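Local coordinates for protein pilin (Streptococcus pyogenes serotype M1, PDB 3GLE) that polymerises through intermolecular isopeptide bonds into the backbone of a surface pilus required for adhesion to host cells, bacterial aggregation and biofilm formation, at residues Val21-Asp26 against Thr37-Lys42; Tyr100-Glu105 against Ile151-Ser156. The protein carries 2 engineered substitutions. All coordinates share one frame; numbering follows the deposited sequence. Where two conformers were deposited one is given.

Contact 1: residues Val21-Asp26 against Thr37-Lys42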
ATOM      1  N   VAL A  21      -3.280  19.123   7.540  1.00 22.46           N
ATOM      2  CA  VAL A  21      -3.719  18.180   6.539  1.00 21.93           C
ATOM      3  C   VAL A  21      -3.551  16.790   7.143  1.00 21.97           C
ATOM      4  O   VAL A  21      -2.568  16.535   7.832  1.00 21.13           O
ATOM      5  CB  VAL A  21      -2.883  18.274   5.248  1.00 21.34           C
ATOM      6  CG1 VAL A  21      -3.377  17.273   4.225  1.00 20.32           C
ATOM      7  CG2 VAL A  21      -2.949  19.658   4.687  1.00 23.19           C
ATOM      8  N   THR A  22      -4.521  15.909   6.892  1.00 22.09           N
ATOM      9  CA  THR A  22      -4.497  14.540   7.411  1.00 22.60           C
ATOM     10  C   THR A  22      -4.402  13.551   6.266  1.00 22.62           C
ATOM     11  O   THR A  22      -5.084  13.702   5.250  1.00 23.48           O
ATOM     12  CB  THR A  22      -5.744  14.273   8.301  1.00 22.80           C
ATOM     13  OG1 THR A  22      -5.691  15.143   9.430  1.00 24.01           O
ATOM     14  CG2 THR A  22      -5.790  12.857   8.850  1.00 23.63           C
ATOM     15  N   LYS A  23      -3.527  12.561   6.403  1.00 22.65           N
ATOM     16  CA  LYS A  23      -3.512  11.422   5.492  1.00 22.40           C
ATOM     17  C   LYS A  23      -4.035  10.189   6.201  1.00 23.44           C
ATOM     18  O   LYS A  23      -3.609   9.896   7.296  1.00 23.18           O
ATOM     19  CB  LYS A  23      -2.102  11.121   4.997  1.00 21.65           C
ATOM     20  CG  LYS A  23      -2.072   9.988   4.007  1.00 20.90           C
ATOM     21  CD  LYS A  23      -2.568  10.426   2.640  1.00 23.32           C
ATOM     22  CE  LYS A  23      -2.754   9.229   1.707  1.00 22.29           C
ATOM     23  NZ  LYS A  23      -3.321   9.681   0.391  1.00 22.69           N
ATOM     24  N   ASN A  24      -4.936   9.464   5.545  1.00 24.71           N
ATOM     25  CA  ASN A  24      -5.411   8.167   6.010  1.00 26.73           C
ATOM     26  C   ASN A  24      -5.113   7.037   5.014  1.00 27.20           C
ATOM     27  O   ASN A  24      -5.336   7.187   3.829  1.00 27.57           O
ATOM     28  CB  ASN A  24      -6.911   8.248   6.319  1.00 26.75           C
ATOM     29  CG  ASN A  24      -7.175   8.878   7.665  1.00 30.14           C
ATOM     30  OD1 ASN A  24      -6.833   8.302   8.695  1.00 34.76           O
ATOM     31  ND2 ASN A  24      -7.755  10.075   7.673  1.00 32.13           N
ATOM     32  N   LEU A  25      -4.564   5.930   5.499  1.00 28.13           N
ATOM     33  CA  LEU A  25      -4.429   4.722   4.691  1.00 29.14           C
ATOM     34  C   LEU A  25      -5.511   3.753   5.079  1.00 29.65           C
ATOM     35  O   LEU A  25      -5.558   3.333   6.240  1.00 30.19           O
ATOM     36  CB  LEU A  25      -3.095   4.033   4.938  1.00 29.18           C
ATOM     37  CG  LEU A  25      -1.808   4.506   4.295  1.00 29.26           C
ATOM     38  CD1 LEU A  25      -0.785   3.392   4.397  1.00 26.88           C
ATOM     39  CD2 LEU A  25      -2.032   4.880   2.855  1.00 30.48           C
ATOM     40  N   ASP A  26      -6.385   3.423   4.121  1.00 29.98           N
ATOM     41  CA  ASP A  26      -7.428   2.418   4.317  0.50 30.09           C
ATOM     42  C   ASP A  26      -6.913   1.058   3.859  1.00 29.64           C
ATOM     43  O   ASP A  26      -6.720   0.821   2.661  1.00 29.65           O
ATOM     44  CB  ASP A  26      -8.662   2.778   3.500  0.50 30.71           C
ATOM     45  CG  ASP A  26      -9.489   3.859   4.140  0.50 32.81           C
ATOM     46  OD1 ASP A  26      -8.957   4.582   5.026  0.50 35.81           O
ATOM     47  OD2 ASP A  26     -10.681   3.985   3.753  0.50 35.41           O
ATOM     48  N   THR A  37       7.032   5.000   2.204  1.00 19.10           N
ATOM     49  CA  THR A  37       6.671   5.956   1.140  1.00 18.86           C
ATOM     50  C   THR A  37       6.225   7.278   1.710  1.00 18.92           C
ATOM     51  O   THR A  37       5.858   7.357   2.883  1.00 19.14           O
ATOM     52  CB  THR A  37       5.570   5.383   0.184  1.00 18.78           C
ATOM     53  OG1 THR A  37       5.447   6.240  -0.950  1.00 20.30           O
ATOM     54  CG2 THR A  37       4.185   5.216   0.888  1.00 17.17           C
ATOM     55  N   ASP A  38       6.216   8.313   0.881  1.00 19.29           N
ATOM     56  CA  ASP A  38       5.634   9.569   1.323  1.00 20.72           C
ATOM     57  C   ASP A  38       4.390  10.005   0.539  1.00 20.55           C
ATOM     58  O   ASP A  38       4.101   9.496  -0.545  1.00 21.33           O
ATOM     59  CB  ASP A  38       6.695  10.666   1.373  1.00 20.26           C
ATOM     60  CG  ASP A  38       7.335  10.938   0.019  1.00 24.63           C
ATOM     61  OD1 ASP A  38       6.771  10.488  -1.020  1.00 27.94           O
ATOM     62  OD2 ASP A  38       8.410  11.614  -0.004  1.00 23.98           O
ATOM     63  N   PHE A  39       3.661  10.956   1.094  1.00 20.48           N
ATOM     64  CA  PHE A  39       2.627  11.644   0.341  1.00 20.78           C
ATOM     65  C   PHE A  39       2.886  13.129   0.474  1.00 20.91           C
ATOM     66  O   PHE A  39       3.199  13.621   1.580  1.00 21.09           O
ATOM     67  CB  PHE A  39       1.240  11.270   0.860  1.00 20.94           C
ATOM     68  CG  PHE A  39       0.913   9.810   0.704  1.00 22.09           C
ATOM     69  CD1 PHE A  39       0.329   9.333  -0.478  1.00 25.01           C
ATOM     70  CD2 PHE A  39       1.193   8.907   1.729  1.00 22.49           C
ATOM     71  CE1 PHE A  39       0.003   7.975  -0.618  1.00 23.44           C
ATOM     72  CE2 PHE A  39       0.910   7.555   1.595  1.00 22.88           C
ATOM     73  CZ  PHE A  39       0.300   7.084   0.422  1.00 25.80           C
ATOM     74  N   THR A  40       2.802  13.841  -0.645  1.00 20.27           N
ATOM     75  CA  THR A  40       3.058  15.282  -0.648  1.00 20.41           C
ATOM     76  C   THR A  40       1.774  16.064  -0.931  1.00 20.35           C
ATOM     77  O   THR A  40       0.965  15.656  -1.761  1.00 21.97           O
ATOM     78  CB  THR A  40       4.205  15.676  -1.655  1.00 20.69           C
ATOM     79  OG1 THR A  40       3.876  15.237  -2.974  1.00 23.20           O
ATOM     80  CG2 THR A  40       5.491  14.993  -1.290  1.00 20.19           C
ATOM     81  N   PHE A  41       1.577  17.176  -0.231  1.00 19.46           N
ATOM     82  CA  PHE A  41       0.420  18.031  -0.448  1.00 19.20           C
ATOM     83  C   PHE A  41       0.875  19.412  -0.848  1.00 19.41           C
ATOM     84  O   PHE A  41       1.792  19.961  -0.252  1.00 19.36           O
ATOM     85  CB  PHE A  41      -0.467  18.071   0.804  1.00 19.01           C
ATOM     86  CG  PHE A  41      -0.750  16.708   1.343  1.00 19.09           C
ATOM     87  CD1 PHE A  41      -1.554  15.834   0.631  1.00 17.45           C
ATOM     88  CD2 PHE A  41      -0.140  16.267   2.497  1.00 19.79           C
ATOM     89  CE1 PHE A  41      -1.793  14.570   1.097  1.00 17.02           C
ATOM     90  CE2 PHE A  41      -0.369  14.989   2.966  1.00 20.97           C
ATOM     91  CZ  PHE A  41      -1.189  14.138   2.255  1.00 17.78           C
ATOM     92  N   LYS A  42       0.256  19.926  -1.905  1.00 19.36           N
ATOM     93  CA  LYS A  42       0.584  21.220  -2.441  1.00 18.82           C
ATOM     94  C   LYS A  42      -0.549  22.186  -2.183  1.00 18.54           C
ATOM     95  O   LYS A  42      -1.744  21.846  -2.364  1.00 16.58           O
ATOM     96  CB  LYS A  42       0.847  21.128  -3.948  1.00 19.22           C
ATOM     97  CG  LYS A  42       1.232  22.476  -4.572  1.00 23.11           C
ATOM     98  CD  LYS A  42       1.588  22.315  -6.032  1.00 28.79           C
ATOM     99  CE  LYS A  42       1.728  23.663  -6.697  1.00 34.92           C
ATOM    100  NZ  LYS A  42       2.052  23.546  -8.169  1.00 40.22           N
TER
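Lys23 lays its aliphatic tail over one face of the Phe39 ring, and this pair sets the character of the contact. Atom CE of Lys23 sits almost exactly above the middle of the ring, 3.6 Å from the centroid of Phe39 and only 6° off the ring normal, a well-centred CH-pi contact. One bond further on, Lys23 NZ is 4.1 Å from the same Phe39 centroid and still over the face, which adds a cation-pi component. The lysine reaches this place by leaving the backbone with CG anti to N, bending once at chi2 (76°), and then running straight, so that its chain crosses the phenylalanine at about a right angle. Just beyond the bend the same tail serves a second ring differently: Lys23 CD approaches Phe41 at its edge, near the ring plane, 4.0 Å from CZ of Phe41.

A face of Phe41 is met by Val21, whose CG1 stands 3.9 Å from the Phe41 centroid and is displaced toward the rim, nearest CD2. Leu25 completes the set, its CD2 coming obliquely to within 4.0 Å of CZ of Phe39. No hydrogen bond crosses between the segments; their axes approach to 9.5 Å and run roughly antiparallel, the two strands facing each other across the core of the beta sandwich of this isopeptide-containing domain.

The lysine amino group is also in a salt bridge with Glu104, and Lys23 is one partner of a natural isopeptide cross-link that cannot form here because position 155 is an engineered alanine. Strand 18-27 lies between strands 80-86 and 151-169 in its sheet, while strand 37-45 lies between strands 65-70 and 96-105 in the facing one.

Contact 2: residues Tyr100-Glu105 against Ile151-Ser156; sequences YKVTEE and IQFKAS. Engineered in segment 151-156: Ala155 (natural residue Asn).
Phe153 reaches across to Glu104 and Val102, and its ring takes part in most of the contacts between the two segments. With chi1 at -69° its CG stands anti to the carbonyl carbon, which brings the ring up to the backbone at Thr103; there the ring atom CZ of Phe153 is 3.8 Å from C of Thr103. The carbonyl oxygen of Val102 lies at the ring edge, near its plane, 4.0 Å from the same CZ of Phe153.

Glu104 takes up one face. Its CB is 4.1 Å from the centroid of the Phe153 ring and offset toward the rim on the CD1 side, a CH-pi contact. Because CG is anti to the backbone N (chi1 179°) and the chain continues extended, the glutamate slides past the phenylalanine in the opposite direction, and its carboxylate ends beside the start of that side chain: OE1 of Glu104 is 3.5 Å from CB of Phe153. The carboxylate is turned 47° from the ring plane, so the two flat groups are not stacked.

Val102 directs CG1 into the angle between two partners, 4.1 Å from CG2 of Ile151 and equally 4.1 Å from CE2 of Phe153. The strands run nearly parallel, the axes of the two segments coming within 8.7 Å, and no hydrogen bond joins them; side chains from two facing sheets pack here mainly through hydrocarbon, with the carboxylate at one end. Tyr120 meets the Phe153 ring edge-to-face.

Engineered Ala155 also points toward strand 100-105 but ends short of it. In the natural protein the asparagine at this position is cross-linked to Lys23, and Glu104 is the residue that promotes the reaction. Phe153 lies along the glutamate and Lys23 is its polar partner, which is consistent with a carboxylate held in place beside the bond-forming position.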
ATOM      1  N   TYR A 100      -7.262  29.428  -2.108  1.00 13.88           N
ATOM      2  CA  TYR A 100      -6.210  28.466  -2.448  1.00 13.85           C
ATOM      3  C   TYR A 100      -6.817  27.115  -2.843  1.00 13.96           C
ATOM      4  O   TYR A 100      -7.970  26.819  -2.504  1.00 13.19           O
ATOM      5  CB  TYR A 100      -5.304  28.209  -1.246  1.00 14.08           C
ATOM      6  CG  TYR A 100      -4.571  29.425  -0.722  1.00 13.58           C
ATOM      7  CD1 TYR A 100      -3.223  29.642  -1.035  1.00 12.98           C
ATOM      8  CD2 TYR A 100      -5.208  30.337   0.112  1.00 11.26           C
ATOM      9  CE1 TYR A 100      -2.560  30.769  -0.570  1.00 11.15           C
ATOM     10  CE2 TYR A 100      -4.564  31.465   0.574  1.00 11.98           C
ATOM     11  CZ  TYR A 100      -3.236  31.664   0.228  1.00 10.30           C
ATOM     12  OH  TYR A 100      -2.614  32.738   0.718  1.00  9.67           O
ATOM     13  N   LYS A 101      -6.025  26.299  -3.542  1.00 14.55           N
ATOM     14  CA  LYS A 101      -6.352  24.896  -3.797  1.00 15.59           C
ATOM     15  C   LYS A 101      -5.313  24.021  -3.141  1.00 15.99           C
ATOM     16  O   LYS A 101      -4.101  24.290  -3.223  1.00 15.06           O
ATOM     17  CB  LYS A 101      -6.361  24.563  -5.299  1.00 15.79           C
ATOM     18  CG  LYS A 101      -7.175  25.524  -6.160  1.00 18.73           C
ATOM     19  CD  LYS A 101      -8.662  25.280  -6.014  1.00 24.50           C
ATOM     20  CE  LYS A 101      -9.092  24.059  -6.824  1.00 27.61           C
ATOM     21  NZ  LYS A 101     -10.471  24.224  -7.378  1.00 29.20           N
ATOM     22  N   VAL A 102      -5.783  22.961  -2.508  1.00 16.45           N
ATOM     23  CA  VAL A 102      -4.892  21.998  -1.895  1.00 17.02           C
ATOM     24  C   VAL A 102      -5.114  20.666  -2.609  1.00 19.04           C
ATOM     25  O   VAL A 102      -6.262  20.223  -2.769  1.00 18.96           O
ATOM     26  CB  VAL A 102      -5.139  21.889  -0.370  1.00 17.04           C
ATOM     27  CG1 VAL A 102      -4.326  20.729   0.265  1.00 14.56           C
ATOM     28  CG2 VAL A 102      -4.818  23.228   0.304  1.00 16.50           C
ATOM     29  N   THR A 103      -4.018  20.063  -3.062  1.00 20.25           N
ATOM     30  CA  THR A 103      -4.035  18.776  -3.746  1.00 22.24           C
ATOM     31  C   THR A 103      -2.947  17.859  -3.169  1.00 23.75           C
ATOM     32  O   THR A 103      -2.025  18.316  -2.493  1.00 23.93           O
ATOM     33  CB  THR A 103      -3.771  18.929  -5.256  1.00 22.02           C
ATOM     34  OG1 THR A 103      -2.656  19.826  -5.453  1.00 23.07           O
ATOM     35  CG2 THR A 103      -5.012  19.490  -5.981  1.00 21.79           C
ATOM     36  N   GLU A 104      -3.076  16.565  -3.435  1.00 25.69           N
ATOM     37  CA  GLU A 104      -2.023  15.607  -3.157  1.00 28.36           C
ATOM     38  C   GLU A 104      -1.236  15.316  -4.458  1.00 29.86           C
ATOM     39  O   GLU A 104      -1.823  15.075  -5.513  1.00 29.37           O
ATOM     40  CB  GLU A 104      -2.628  14.317  -2.582  1.00 28.21           C
ATOM     41  CG  GLU A 104      -1.591  13.246  -2.287  1.00 29.50           C
ATOM     42  CD  GLU A 104      -2.193  11.917  -1.888  1.00 33.37           C
ATOM     43  OE1 GLU A 104      -2.713  11.788  -0.744  1.00 33.04           O
ATOM     44  OE2 GLU A 104      -2.121  10.986  -2.722  1.00 33.64           O
ATOM     45  N   GLU A 105       0.090  15.335  -4.380  1.00 31.85           N
ATOM     46  CA  GLU A 105       0.908  15.063  -5.555  1.00 34.39           C
ATOM     47  C   GLU A 105       1.729  13.804  -5.376  1.00 35.53           C
ATOM     48  O   GLU A 105       2.370  13.623  -4.344  1.00 36.49           O
ATOM     49  CB  GLU A 105       1.863  16.221  -5.827  1.00 34.51           C
ATOM     50  CG  GLU A 105       1.249  17.396  -6.549  1.00 37.33           C
ATOM     51  CD  GLU A 105       2.268  18.164  -7.377  1.00 41.21           C
ATOM     52  OE1 GLU A 105       1.958  19.319  -7.765  1.00 42.98           O
ATOM     53  OE2 GLU A 105       3.372  17.612  -7.645  1.00 42.03           O
ATOM     54  N   ILE A 151      -9.200  19.030   6.000  1.00 21.06           N
ATOM     55  CA  ILE A 151      -8.478  18.586   4.833  1.00 22.51           C
ATOM     56  C   ILE A 151      -7.917  17.182   5.086  1.00 23.41           C
ATOM     57  O   ILE A 151      -6.952  17.001   5.840  1.00 22.82           O
ATOM     58  CB  ILE A 151      -7.391  19.551   4.443  1.00 23.19           C
ATOM     59  CG1 ILE A 151      -7.993  20.948   4.341  1.00 24.38           C
ATOM     60  CG2 ILE A 151      -6.764  19.109   3.125  1.00 23.95           C
ATOM     61  CD1 ILE A 151      -7.043  21.927   3.920  1.00 29.02           C
ATOM     62  N   GLN A 152      -8.571  16.206   4.455  1.00 23.88           N
ATOM     63  CA  GLN A 152      -8.212  14.805   4.584  0.50 24.42           C
ATOM     64  C   GLN A 152      -8.046  14.178   3.197  1.00 24.45           C
ATOM     65  O   GLN A 152      -8.871  14.398   2.296  1.00 24.54           O
ATOM     66  CB  GLN A 152      -9.288  14.051   5.377  0.50 24.65           C
ATOM     67  CG  GLN A 152      -9.299  14.333   6.874  0.50 26.16           C
ATOM     68  CD  GLN A 152     -10.566  13.831   7.575  0.50 27.99           C
ATOM     69  OE1 GLN A 152     -11.596  13.576   6.936  0.50 28.79           O
ATOM     70  NE2 GLN A 152     -10.494  13.706   8.895  0.50 28.01           N
ATOM     71  N   PHE A 153      -6.971  13.420   3.031  1.00 23.84           N
ATOM     72  CA  PHE A 153      -6.735  12.634   1.828  1.00 23.29           C
ATOM     73  C   PHE A 153      -6.716  11.188   2.272  1.00 24.03           C
ATOM     74  O   PHE A 153      -6.179  10.878   3.320  1.00 24.23           O
ATOM     75  CB  PHE A 153      -5.435  13.025   1.139  1.00 21.62           C
ATOM     76  CG  PHE A 153      -5.479  14.384   0.529  1.00 21.29           C
ATOM     77  CD1 PHE A 153      -6.032  14.580  -0.739  1.00 18.05           C
ATOM     78  CD2 PHE A 153      -5.024  15.491   1.239  1.00 18.42           C
ATOM     79  CE1 PHE A 153      -6.086  15.839  -1.296  1.00 18.53           C
ATOM     80  CE2 PHE A 153      -5.075  16.762   0.667  1.00 20.02           C
ATOM     81  CZ  PHE A 153      -5.616  16.936  -0.598  1.00 17.48           C
ATOM     82  N   LYS A 154      -7.375  10.333   1.506  1.00 24.78           N
ATOM     83  CA  LYS A 154      -7.454   8.910   1.814  1.00 26.63           C
ATOM     84  C   LYS A 154      -6.868   8.124   0.645  1.00 27.02           C
ATOM     85  O   LYS A 154      -7.177   8.412  -0.517  1.00 28.08           O
ATOM     86  CB  LYS A 154      -8.910   8.501   2.014  1.00 26.43           C
ATOM     87  CG  LYS A 154      -9.087   7.069   2.549  1.00 29.59           C
ATOM     88  CD  LYS A 154     -10.531   6.826   2.945  1.00 36.36           C
ATOM     89  CE  LYS A 154     -11.441   6.631   1.727  1.00 38.37           C
ATOM     90  NZ  LYS A 154     -12.852   6.378   2.167  1.00 41.21           N
ATOM     91  N   ALA A 155      -5.996   7.168   0.944  1.00 26.86           N
ATOM     92  CA  ALA A 155      -5.509   6.233  -0.072  1.00 26.84           C
ATOM     93  C   ALA A 155      -5.883   4.812   0.352  1.00 27.21           C
ATOM     94  O   ALA A 155      -5.840   4.500   1.544  1.00 27.23           O
ATOM     95  CB  ALA A 155      -4.013   6.355  -0.190  1.00 27.49           C
ATOM     96  N   SER A 156      -6.271   3.954  -0.595  1.00 27.20           N
ATOM     97  CA  SER A 156      -6.414   2.524  -0.270  1.00 27.27           C
ATOM     98  C   SER A 156      -5.079   1.814  -0.473  1.00 25.97           C
ATOM     99  O   SER A 156      -4.331   2.125  -1.395  1.00 25.84           O
ATOM    100  CB  SER A 156      -7.556   1.854  -1.032  1.00 27.48           C
ATOM    101  OG  SER A 156      -7.563   2.283  -2.385  1.00 32.23           O
TER

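From the N terminus, the chain runs out along strand 18-27, makes a short connection, and returns on strand 37-45 in the facing sheet; contact 1 closes that ten-residue loop. It then travels through strands 55-57, 65-70 and 80-86 to strand 96-105, and contact 2 closes the longer excursion that ends at strand 151-169. The two contacts are in series, neither nested nor crossed, yet they tie together the same pair of sheets: strands 18-27 and 151-169 are neighbours in one, 37-45 and 96-105 in the other. They meet directly where Phe41 packs against Phe153, and again at the isopeptide site, to which both contribute residues.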